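Local coordinates for protein (R)-specific secondary-alkylsulfatase (Pseudomonas sp., PDB 4AXH) that hydrolyses (R)-secondary-alkyl sulfates with strict inversion of configuration, using two zinc ions, to give (S)-alcohols and sulfate, at residues 183-188 with 208-213; 217-222 with 541-546; 288-293 with 309-314. One frame throughout, in Å; residues are numbered along the deposited sequence.

How the contacts relate
Contacts 1 and 3 share one zinc ion, and contact 3 binds the second as well; their centres lie about 14 Å apart in the metallo-beta-lactamase domain, and the water that bridges the two zinc ions belongs to both. Contact 1 comes from the segments that follow strands 172-176 and 203-207 of the eight-stranded sheet, contact 3 from loops following strands of the six-stranded sheet. Contact 2, centred about 12 Å from contact 1 and 21 Å from contact 3, shares helix 210-219 with contact 1 and joins it to the C-terminal region. Along the chain contact 1 closes first, and contact 3 is nested inside the loop closed by contact 2. Metal site and C-terminal region are thus linked through helix 210-219.

Contact 1 of 3, residues 183-188 with 208-213; sequences DHFGGA and SGFMEH. With ZN (zinc ion), chain C.
Phe185 and Phe210 make the direct meeting of these segments, an offset edge-to-face aromatic pair in which the edge of Phe210 is turned toward the face of Phe185. The ring planes stand at 77° and the centroids lie 5.5 Å apart, which is the evidence for a tilted pair and against a parallel stack. Followed outward, Phe185 starts with CB, 3.8 Å from Phe210 CZ and in the plane of that ring at its edge. The next atom, CG, is also near Phe210 CZ, and the closest approach comes at Phe185 CD2, 3.5 Å from Phe210 CZ. At the other edge of the ring, across from CD2, Phe185 CE1 packs on the sulfur of Met543, and the tip atom CZ comes near the side-chain amide of Asn218. Phe210 can extend so far because its CG is anti to the backbone N (chi1 -179°), sending the ring out from the first turn of its helix.

The residues just before Phe185 serve the metal. Asp183 OD2 binds the zinc ion at 2.2 Å and His184 NE2 binds it at 2.0 Å; Asp310 and His355 complete the protein ligands, together with a water that gives a weak hydrogen bond to Asp183 OD1. In the second shell, Asp148 OD2 is hydrogen-bonded to His184 ND1, which, with the metal bond at NE2, would hold the imidazole in its rotation. Asp183 and His184 form, with His179 and His181, the HxHxDH motif of the metallo-beta-lactamase superfamily.

Tyr177 stacks on Phe210, while Ala214 and Asn218 of helix 210-219 also touch Phe185. Helices 182-185 and 210-219 follow strands 172-176 and 203-207, parallel neighbours in the eight-stranded sheet, so the phenylalanine pair joins the two helices that follow those strands.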
ATOM      1  N   ASP A 183      14.174   5.822  16.950  1.00 29.19           N
ATOM      2  CA  ASP A 183      15.191   6.867  17.049  1.00 28.46           C
ATOM      3  C   ASP A 183      14.701   8.059  17.867  1.00 32.99           C
ATOM      4  O   ASP A 183      15.433   9.038  18.072  1.00 32.74           O
ATOM      5  CB  ASP A 183      15.730   7.290  15.655  1.00 29.93           C
ATOM      6  CG  ASP A 183      14.708   7.553  14.549  1.00 33.23           C
ATOM      7  OD1 ASP A 183      13.668   6.843  14.500  1.00 31.22           O
ATOM      8  OD2 ASP A 183      14.966   8.431  13.703  1.00 35.58           O
ATOM      9  N   HIS A 184      13.467   7.963  18.368  1.00 29.28           N
ATOM     10  CA  HIS A 184      12.873   9.037  19.139  1.00 27.77           C
ATOM     11  C   HIS A 184      12.506   8.659  20.569  1.00 31.04           C
ATOM     12  O   HIS A 184      12.570   9.529  21.446  1.00 32.33           O
ATOM     13  CB  HIS A 184      11.742   9.694  18.335  1.00 28.15           C
ATOM     14  CG  HIS A 184      12.228  10.247  17.035  1.00 31.35           C
ATOM     15  ND1 HIS A 184      12.744  11.526  16.942  1.00 33.57           N
ATOM     16  CD2 HIS A 184      12.366   9.635  15.838  1.00 33.57           C
ATOM     17  CE1 HIS A 184      13.167  11.661  15.697  1.00 32.94           C
ATOM     18  NE2 HIS A 184      12.946  10.552  14.985  1.00 33.48           N
ATOM     19  N   PHE A 185      12.206   7.365  20.833  1.00 26.04           N
ATOM     20  CA  PHE A 185      11.877   6.869  22.184  1.00 24.59           C
ATOM     21  C   PHE A 185      12.924   5.891  22.757  1.00 30.71           C
ATOM     22  O   PHE A 185      12.907   5.605  23.962  1.00 33.72           O
ATOM     23  CB  PHE A 185      10.480   6.202  22.204  1.00 25.28           C
ATOM     24  CG  PHE A 185      10.276   4.969  21.339  1.00 25.21           C
ATOM     25  CD1 PHE A 185      10.785   3.733  21.724  1.00 27.56           C
ATOM     26  CD2 PHE A 185       9.493   5.026  20.192  1.00 28.65           C
ATOM     27  CE1 PHE A 185      10.596   2.593  20.923  1.00 29.12           C
ATOM     28  CE2 PHE A 185       9.273   3.877  19.403  1.00 31.70           C
ATOM     29  CZ  PHE A 185       9.841   2.673  19.762  1.00 29.21           C
ATOM     30  N   GLY A 186      13.784   5.361  21.884  1.00 24.48           N
ATOM     31  CA  GLY A 186      14.759   4.313  22.170  1.00 23.19           C
ATOM     32  C   GLY A 186      15.698   4.459  23.332  1.00 27.07           C
ATOM     33  O   GLY A 186      16.127   3.459  23.892  1.00 27.84           O
ATOM     34  N   GLY A 187      16.054   5.687  23.670  1.00 24.78           N
ATOM     35  CA  GLY A 187      16.986   5.960  24.756  1.00 23.66           C
ATOM     36  C   GLY A 187      16.388   6.489  26.034  1.00 26.37           C
ATOM     37  O   GLY A 187      17.136   6.860  26.945  1.00 26.36           O
ATOM     38  N   ALA A 188      15.044   6.480  26.139  1.00 23.24           N
ATOM     39  CA  ALA A 188      14.325   6.921  27.334  1.00 24.32           C
ATOM     40  C   ALA A 188      14.854   6.304  28.665  1.00 28.87           C
ATOM     41  O   ALA A 188      15.281   7.084  29.527  1.00 31.11           O
ATOM     42  CB  ALA A 188      12.841   6.677  27.165  1.00 25.53           C
ATOM     43  N   SER A 208      -1.582  10.272  20.005  1.00 36.10           N
ATOM     44  CA  SER A 208      -2.590   9.222  20.034  1.00 35.35           C
ATOM     45  C   SER A 208      -2.101   7.952  19.338  1.00 40.46           C
ATOM     46  O   SER A 208      -1.559   8.026  18.215  1.00 41.14           O
ATOM     47  CB  SER A 208      -3.854   9.729  19.336  1.00 39.26           C
ATOM     48  OG  SER A 208      -4.842   8.727  19.147  1.00 44.53           O
ATOM     49  N   GLY A 209      -2.298   6.808  20.009  1.00 35.08           N
ATOM     50  CA  GLY A 209      -1.970   5.486  19.471  1.00 34.32           C
ATOM     51  C   GLY A 209      -0.519   5.048  19.490  1.00 37.66           C
ATOM     52  O   GLY A 209      -0.168   4.061  18.826  1.00 36.10           O
ATOM     53  N   PHE A 210       0.320   5.764  20.274  1.00 34.11           N
ATOM     54  CA  PHE A 210       1.753   5.534  20.400  1.00 35.26           C
ATOM     55  C   PHE A 210       2.137   4.098  20.722  1.00 43.84           C
ATOM     56  O   PHE A 210       2.860   3.470  19.929  1.00 44.64           O
ATOM     57  CB  PHE A 210       2.391   6.523  21.384  1.00 37.23           C
ATOM     58  CG  PHE A 210       3.885   6.357  21.557  1.00 39.15           C
ATOM     59  CD1 PHE A 210       4.404   5.493  22.518  1.00 40.21           C
ATOM     60  CD2 PHE A 210       4.776   7.099  20.792  1.00 42.52           C
ATOM     61  CE1 PHE A 210       5.787   5.360  22.694  1.00 41.66           C
ATOM     62  CE2 PHE A 210       6.157   6.974  20.984  1.00 42.44           C
ATOM     63  CZ  PHE A 210       6.647   6.105  21.934  1.00 39.53           C
ATOM     64  N   MET A 211       1.681   3.585  21.893  1.00 42.62           N
ATOM     65  CA  MET A 211       1.998   2.232  22.358  1.00 42.36           C
ATOM     66  C   MET A 211       1.674   1.141  21.340  1.00 48.85           C
ATOM     67  O   MET A 211       2.568   0.366  20.992  1.00 50.08           O
ATOM     68  CB  MET A 211       1.407   1.956  23.735  1.00 43.92           C
ATOM     69  CG  MET A 211       2.230   2.575  24.892  1.00 46.60           C
ATOM     70  SD  MET A 211       4.013   2.128  25.062  1.00 49.27           S
ATOM     71  CE  MET A 211       3.932   0.303  24.940  1.00 46.23           C
ATOM     72  N   GLU A 212       0.453   1.173  20.765  1.00 45.22           N
ATOM     73  CA  GLU A 212       0.004   0.233  19.730  1.00 45.08           C
ATOM     74  C   GLU A 212       0.979   0.236  18.560  1.00 50.29           C
ATOM     75  O   GLU A 212       1.291  -0.830  18.043  1.00 53.13           O
ATOM     76  CB  GLU A 212      -1.397   0.624  19.201  1.00 46.73           C
ATOM     77  CG  GLU A 212      -2.483   0.820  20.244  1.00 63.55           C
ATOM     78  CD  GLU A 212      -2.742   2.223  20.783  1.00 81.80           C
ATOM     79  OE1 GLU A 212      -2.114   2.620  21.796  1.00 54.38           O
ATOM     80  OE2 GLU A 212      -3.651   2.890  20.236  1.00 89.40           O
ATOM     81  N   HIS A 213       1.485   1.415  18.155  1.00 44.31           N
ATOM     82  CA  HIS A 213       2.380   1.556  17.015  1.00 42.98           C
ATOM     83  C   HIS A 213       3.843   1.343  17.300  1.00 44.07           C
ATOM     84  O   HIS A 213       4.501   0.666  16.519  1.00 42.50           O
ATOM     85  CB  HIS A 213       2.131   2.872  16.273  1.00 43.29           C
ATOM     86  CG  HIS A 213       0.805   2.892  15.607  1.00 45.89           C
ATOM     87  ND1 HIS A 213      -0.199   3.727  16.046  1.00 47.10           N
ATOM     88  CD2 HIS A 213       0.332   2.107  14.609  1.00 46.23           C
ATOM     89  CE1 HIS A 213      -1.230   3.473  15.263  1.00 45.93           C
ATOM     90  NE2 HIS A 213      -0.954   2.501  14.383  1.00 45.91           N
TER
HETATM   91 ZN    ZN C 700      13.647  10.055  13.151  1.00 33.36          ZN
HETATM   92  O   HOH W   1      12.503   8.382  12.563  1.00 31.68           O

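Contact 2 of 3, residues 217-222 with 541-546; sequences ENILAG and SEMGRA
Met543 and Ile219 carry this contact, in which aliphatic and thioether groups meet each other and the backbone of residues 543-544. Taken in order, Ser541 comes first and acts locally: its OG receives a weak, bent bond from Met543 N (N-H...O 136°). Met543 then points its side chain at helix 210-219. Bends at chi2 (-96°) and chi3 (-64°) fold the thioether so that its methyl CE lies 3.7 Å from Asn218 CB and 4.1 Å from Ile219 CG1. The reverse approach comes from Ile219, whose CD1 ends 3.4 Å from the backbone O of Met543. Gly544 follows, its N 4.0 Å from Ile219 CD1. Arg545 directs its CB away, and its backbone O is hydrogen-bonded to Lys611; Ala546 N closes the segment with a weak bond to Met543 O.

Asn218 turns its polar end elsewhere, ND2 donating to Ala214 O, and its side chain is about 5 Å from that of the sulfate-binding Arg323. The arrangement is an interdomain contact between the metallo-beta-lactamase fold and the C-terminal region, whose family belongs to the SCP2 clan: a loop of that region docks against a helix near the active site.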
ATOM      1  N   GLU A 217       4.524  -1.882  14.550  1.00 81.39           N
ATOM      2  CA  GLU A 217       5.277  -1.604  13.319  1.00 84.73           C
ATOM      3  C   GLU A 217       6.763  -2.038  13.416  1.00 96.82           C
ATOM      4  O   GLU A 217       7.369  -2.379  12.386  1.00 95.91           O
ATOM      5  CB  GLU A 217       5.152  -0.114  12.911  1.00 86.16           C
ATOM      6  CG  GLU A 217       5.993   0.857  13.742  1.00 97.97           C
ATOM      7  CD  GLU A 217       5.934   2.329  13.380  1.00102.29           C
ATOM      8  OE1 GLU A 217       6.407   2.690  12.275  1.00 97.79           O
ATOM      9  OE2 GLU A 217       5.464   3.127  14.229  1.00 42.48           O
ATOM     10  N   ASN A 218       7.321  -2.031  14.670  1.00 99.80           N
ATOM     11  CA  ASN A 218       8.721  -2.327  15.026  1.00102.10           C
ATOM     12  C   ASN A 218       9.052  -3.771  15.495  1.00109.74           C
ATOM     13  O   ASN A 218      10.249  -4.094  15.596  1.00110.33           O
ATOM     14  CB  ASN A 218       9.274  -1.279  16.026  1.00104.05           C
ATOM     15  CG  ASN A 218       9.245   0.156  15.539  1.00127.09           C
ATOM     16  OD1 ASN A 218       9.937   0.445  14.435  1.00115.79           O
ATOM     17  ND2 ASN A 218       8.629   1.029  16.158  1.00121.58           N
ATOM     18  N   ILE A 219       8.018  -4.633  15.792  1.00106.96           N
ATOM     19  CA  ILE A 219       8.222  -6.030  16.246  1.00106.09           C
ATOM     20  C   ILE A 219       7.547  -7.150  15.334  1.00106.79           C
ATOM     21  O   ILE A 219       7.995  -8.289  15.409  1.00107.78           O
ATOM     22  CB  ILE A 219       8.118  -6.235  17.822  1.00109.23           C
ATOM     23  CG1 ILE A 219       8.690  -4.997  18.637  1.00109.16           C
ATOM     24  CG2 ILE A 219       8.830  -7.527  18.260  1.00110.06           C
ATOM     25  CD1 ILE A 219       8.257  -4.825  20.120  1.00115.43           C
ATOM     26  N   LEU A 220       6.587  -6.830  14.397  1.00 98.24           N
ATOM     27  CA  LEU A 220       5.965  -7.828  13.486  1.00 95.74           C
ATOM     28  C   LEU A 220       6.792  -8.539  12.355  1.00 94.29           C
ATOM     29  O   LEU A 220       7.356  -9.573  12.675  1.00 94.17           O
ATOM     30  CB  LEU A 220       4.539  -7.481  13.031  1.00 95.95           C
ATOM     31  CG  LEU A 220       3.627  -8.729  12.705  1.00100.28           C
ATOM     32  CD1 LEU A 220       3.521  -9.724  13.876  1.00102.59           C
ATOM     33  CD2 LEU A 220       2.226  -8.330  12.270  1.00100.13           C
ATOM     34  N   ALA A 221       6.762  -8.106  11.023  1.00 86.51           N
ATOM     35  CA  ALA A 221       7.485  -8.711   9.829  1.00 82.63           C
ATOM     36  C   ALA A 221       9.014  -8.466   9.855  1.00 77.55           C
ATOM     37  O   ALA A 221       9.742  -8.377   8.838  1.00 75.69           O
ATOM     38  CB  ALA A 221       6.888  -8.181   8.547  1.00 83.17           C
ATOM     39  N   GLY A 222       9.437  -8.406  11.105  1.00 68.78           N
ATOM     40  CA  GLY A 222      10.748  -8.081  11.621  1.00 66.67           C
ATOM     41  C   GLY A 222      11.978  -8.658  10.987  1.00 65.19           C
ATOM     42  O   GLY A 222      12.883  -7.891  10.694  1.00 64.60           O
ATOM     43  N   SER A 541      18.834  -4.823  22.789  1.00114.71           N
ATOM     44  CA  SER A 541      17.521  -4.182  22.835  1.00113.86           C
ATOM     45  C   SER A 541      16.426  -5.103  23.378  1.00118.69           C
ATOM     46  O   SER A 541      16.154  -6.156  22.798  1.00118.89           O
ATOM     47  CB  SER A 541      17.130  -3.703  21.445  1.00116.25           C
ATOM     48  OG  SER A 541      15.727  -3.556  21.305  1.00121.15           O
ATOM     49  N   GLU A 542      15.753  -4.677  24.447  1.00115.05           N
ATOM     50  CA  GLU A 542      14.670  -5.446  25.069  1.00114.53           C
ATOM     51  C   GLU A 542      13.292  -4.901  24.628  1.00116.03           C
ATOM     52  O   GLU A 542      12.422  -4.637  25.454  1.00115.11           O
ATOM     53  CB  GLU A 542      14.818  -5.434  26.606  1.00116.18           C
ATOM     54  CG  GLU A 542      16.166  -5.896  27.150  1.00126.69           C
ATOM     55  CD  GLU A 542      16.492  -5.402  28.548  1.00140.55           C
ATOM     56  OE1 GLU A 542      15.938  -5.963  29.521  1.00134.29           O
ATOM     57  OE2 GLU A 542      17.314  -4.465  28.671  1.00128.43           O
ATOM     58  N   MET A 543      13.116  -4.710  23.319  1.00110.91           N
ATOM     59  CA  MET A 543      11.874  -4.180  22.754  1.00109.42           C
ATOM     60  C   MET A 543      10.747  -5.203  22.803  1.00111.03           C
ATOM     61  O   MET A 543       9.654  -4.837  23.216  1.00110.26           O
ATOM     62  CB  MET A 543      12.097  -3.664  21.328  1.00111.37           C
ATOM     63  CG  MET A 543      12.610  -2.231  21.263  1.00114.08           C
ATOM     64  SD  MET A 543      11.304  -1.031  21.017  1.00116.87           S
ATOM     65  CE  MET A 543      10.748  -1.545  19.391  1.00112.89           C
ATOM     66  N   GLY A 544      11.021  -6.462  22.450  1.00106.30           N
ATOM     67  CA  GLY A 544      10.036  -7.552  22.428  1.00105.39           C
ATOM     68  C   GLY A 544       9.375  -7.981  23.737  1.00108.04           C
ATOM     69  O   GLY A 544       8.436  -8.789  23.724  1.00107.53           O
ATOM     70  N   ARG A 545       9.854  -7.454  24.887  1.00103.98           N
ATOM     71  CA  ARG A 545       9.279  -7.764  26.201  1.00103.28           C
ATOM     72  C   ARG A 545       7.889  -7.123  26.404  1.00103.99           C
ATOM     73  O   ARG A 545       7.080  -7.666  27.151  1.00103.79           O
ATOM     74  CB  ARG A 545      10.254  -7.425  27.361  1.00106.30           C
ATOM     75  CG  ARG A 545      10.502  -5.940  27.600  1.00123.21           C
ATOM     76  CD  ARG A 545      11.444  -5.662  28.778  1.00140.36           C
ATOM     77  NE  ARG A 545      10.723  -5.136  29.947  1.00151.83           N
ATOM     78  CZ  ARG A 545      11.245  -4.329  30.870  1.00164.84           C
ATOM     79  NH1 ARG A 545      12.514  -3.945  30.786  1.00146.95           N
ATOM     80  NH2 ARG A 545      10.506  -3.910  31.887  1.00153.88           N
ATOM     81  N   ALA A 546       7.624  -5.983  25.717  1.00 97.97           N
ATOM     82  CA  ALA A 546       6.388  -5.182  25.750  1.00 96.23           C
ATOM     83  C   ALA A 546       5.253  -5.766  24.909  1.00 96.82           C
ATOM     84  O   ALA A 546       4.201  -5.126  24.758  1.00 96.41           O
ATOM     85  CB  ALA A 546       6.678  -3.760  25.297  1.00 96.78           C
TER

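Contact 3 of 3, residues 288-293 with 309-314; sequences LGSEAP and ADNAPP. With ZN (zinc ion), chain D; ZN (zinc ion), chain C.
Glu291 and Asp310 meet at a shared zinc ion, and this is the tight part of the contact. Glu291 OE2 binds that ion at 2.2 Å and Asp310 OD2 binds it at the same length, which brings the two oxygens to 3.1 Å of each other. The metal accounts for such proximity of two carboxylates, whose planes are turned 66° apart. Asp310 OD2 also binds the second zinc, at 2.1 Å, so one oxygen bridges both metals, as does the water, which is 2.1 Å from either ion. His179 and His181 complete the first site, Asp183, His184 and His355 the second. Glu291 is bent at chi2 (-94°), which carries its carboxylate to the metal; its CB lies 3.7 Å from Asn311 OD1.

Away from the zinc ions the fit is looser. Ser290 OG lies 3.2 Å from Asn311 OD1, but its hydrogen bond is with Thr287 O; the other end of the amide, Asn311 ND2, is bonded to Asn297 OD1. Farther along, Leu288, Gly289 and Pro293 are partly exposed.

Trp333 and Tyr336 of helix 330-344 touch Ser290, and helix 362-388 packs on Ala312 and Pro314. Residues 288-293 link the antiparallel strands 280-286 and 296-300, and residues 309-314 leave strand 305-307, the next neighbour in the six-stranded sheet.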
ATOM      1  N   LEU A 288      -1.068  12.564  12.488  1.00 31.66           N
ATOM      2  CA  LEU A 288      -1.253  11.109  12.369  1.00 31.68           C
ATOM      3  C   LEU A 288      -1.317  10.548  10.970  1.00 37.05           C
ATOM      4  O   LEU A 288      -2.145  10.977  10.154  1.00 34.19           O
ATOM      5  CB  LEU A 288      -2.436  10.584  13.210  1.00 31.29           C
ATOM      6  CG  LEU A 288      -2.569  11.083  14.679  1.00 34.49           C
ATOM      7  CD1 LEU A 288      -3.834  10.539  15.307  1.00 34.33           C
ATOM      8  CD2 LEU A 288      -1.353  10.710  15.538  1.00 33.81           C
ATOM      9  N   GLY A 289      -0.418   9.590  10.720  1.00 36.58           N
ATOM     10  CA  GLY A 289      -0.319   8.846   9.471  1.00 36.72           C
ATOM     11  C   GLY A 289       0.628   9.363   8.402  1.00 42.74           C
ATOM     12  O   GLY A 289       0.754   8.736   7.331  1.00 45.73           O
ATOM     13  N   SER A 290       1.273  10.529   8.633  1.00 36.59           N
ATOM     14  CA  SER A 290       2.215  11.097   7.649  1.00 32.93           C
ATOM     15  C   SER A 290       3.565  10.309   7.685  1.00 32.78           C
ATOM     16  O   SER A 290       3.589   9.175   7.234  1.00 30.95           O
ATOM     17  CB  SER A 290       2.361  12.607   7.854  1.00 32.19           C
ATOM     18  OG  SER A 290       2.765  12.938   9.165  1.00 38.00           O
ATOM     19  N   GLU A 291       4.652  10.873   8.260  1.00 28.05           N
ATOM     20  CA  GLU A 291       5.946  10.200   8.373  1.00 26.41           C
ATOM     21  C   GLU A 291       5.867   8.962   9.341  1.00 32.01           C
ATOM     22  O   GLU A 291       6.638   8.015   9.184  1.00 30.90           O
ATOM     23  CB  GLU A 291       7.007  11.219   8.832  1.00 26.80           C
ATOM     24  CG  GLU A 291       8.422  10.671   8.845  1.00 26.73           C
ATOM     25  CD  GLU A 291       8.849  10.131  10.190  1.00 25.09           C
ATOM     26  OE1 GLU A 291       8.138  10.398  11.186  1.00 37.61           O
ATOM     27  OE2 GLU A 291       9.931   9.505  10.262  1.00 29.86           O
ATOM     28  N   ALA A 292       4.961   8.999  10.349  1.00 29.04           N
ATOM     29  CA  ALA A 292       4.751   7.926  11.314  1.00 29.74           C
ATOM     30  C   ALA A 292       3.273   7.806  11.641  1.00 38.90           C
ATOM     31  O   ALA A 292       2.574   8.818  11.606  1.00 38.47           O
ATOM     32  CB  ALA A 292       5.537   8.181  12.591  1.00 30.25           C
ATOM     33  N   PRO A 293       2.766   6.591  11.987  1.00 40.00           N
ATOM     34  CA  PRO A 293       1.326   6.433  12.320  1.00 39.84           C
ATOM     35  C   PRO A 293       0.862   7.254  13.523  1.00 43.20           C
ATOM     36  O   PRO A 293      -0.225   7.847  13.486  1.00 43.50           O
ATOM     37  CB  PRO A 293       1.177   4.936  12.567  1.00 41.60           C
ATOM     38  CG  PRO A 293       2.312   4.326  11.807  1.00 47.05           C
ATOM     39  CD  PRO A 293       3.447   5.285  12.031  1.00 42.34           C
ATOM     40  N   ALA A 309       9.172  17.490  14.157  1.00 27.01           N
ATOM     41  CA  ALA A 309       9.586  16.097  14.311  1.00 24.50           C
ATOM     42  C   ALA A 309      10.377  15.692  13.035  1.00 27.74           C
ATOM     43  O   ALA A 309      11.349  16.387  12.703  1.00 27.11           O
ATOM     44  CB  ALA A 309       8.353  15.206  14.514  1.00 24.49           C
ATOM     45  N   ASP A 310       9.928  14.628  12.308  1.00 24.07           N
ATOM     46  CA  ASP A 310      10.499  14.133  11.031  1.00 23.96           C
ATOM     47  C   ASP A 310       9.555  14.402   9.841  1.00 30.85           C
ATOM     48  O   ASP A 310       9.721  13.797   8.760  1.00 28.06           O
ATOM     49  CB  ASP A 310      10.749  12.626  11.087  1.00 24.60           C
ATOM     50  CG  ASP A 310      11.662  12.143  12.176  1.00 27.20           C
ATOM     51  OD1 ASP A 310      12.144  12.992  12.971  1.00 28.50           O
ATOM     52  OD2 ASP A 310      11.903  10.911  12.238  1.00 24.48           O
ATOM     53  N   ASN A 311       8.551  15.302  10.061  1.00 29.50           N
ATOM     54  CA  ASN A 311       7.552  15.642   9.070  1.00 29.27           C
ATOM     55  C   ASN A 311       8.044  16.473   7.898  1.00 31.92           C
ATOM     56  O   ASN A 311       7.404  16.460   6.834  1.00 31.63           O
ATOM     57  CB  ASN A 311       6.357  16.285   9.742  1.00 29.87           C
ATOM     58  CG  ASN A 311       5.740  15.351  10.721  1.00 46.09           C
ATOM     59  OD1 ASN A 311       5.489  14.181  10.410  1.00 40.60           O
ATOM     60  ND2 ASN A 311       5.585  15.819  11.943  1.00 40.29           N
ATOM     61  N   ALA A 312       9.149  17.212   8.082  1.00 26.95           N
ATOM     62  CA  ALA A 312       9.667  18.042   7.010  1.00 26.66           C
ATOM     63  C   ALA A 312      11.168  18.214   7.142  1.00 28.73           C
ATOM     64  O   ALA A 312      11.638  19.328   7.364  1.00 29.38           O
ATOM     65  CB  ALA A 312       8.956  19.393   7.011  1.00 27.57           C
ATOM     66  N   PRO A 313      11.966  17.141   6.974  1.00 23.90           N
ATOM     67  CA  PRO A 313      13.422  17.300   7.116  1.00 23.57           C
ATOM     68  C   PRO A 313      14.115  17.866   5.860  1.00 26.94           C
ATOM     69  O   PRO A 313      13.512  17.893   4.787  1.00 26.84           O
ATOM     70  CB  PRO A 313      13.872  15.874   7.451  1.00 24.58           C
ATOM     71  CG  PRO A 313      12.917  14.995   6.751  1.00 27.15           C
ATOM     72  CD  PRO A 313      11.611  15.733   6.678  1.00 23.59           C
ATOM     73  N   PRO A 314      15.390  18.287   5.967  1.00 23.07           N
ATOM     74  CA  PRO A 314      16.102  18.868   4.810  1.00 21.86           C
ATOM     75  C   PRO A 314      16.644  17.867   3.790  1.00 26.37           C
ATOM     76  O   PRO A 314      17.836  17.905   3.437  1.00 24.34           O
ATOM     77  CB  PRO A 314      17.237  19.681   5.441  1.00 23.22           C
ATOM     78  CG  PRO A 314      17.097  19.555   6.886  1.00 28.59           C
ATOM     79  CD  PRO A 314      16.216  18.383   7.175  1.00 25.53           C
TER
HETATM   80 ZN    ZN D 701      10.588   9.169  12.297  1.00 39.46          ZN
HETATM   81 ZN    ZN C 700      13.647  10.055  13.151  1.00 33.36          ZN
HETATM   82  O   HOH W   1      12.503   8.382  12.563  1.00 31.68           O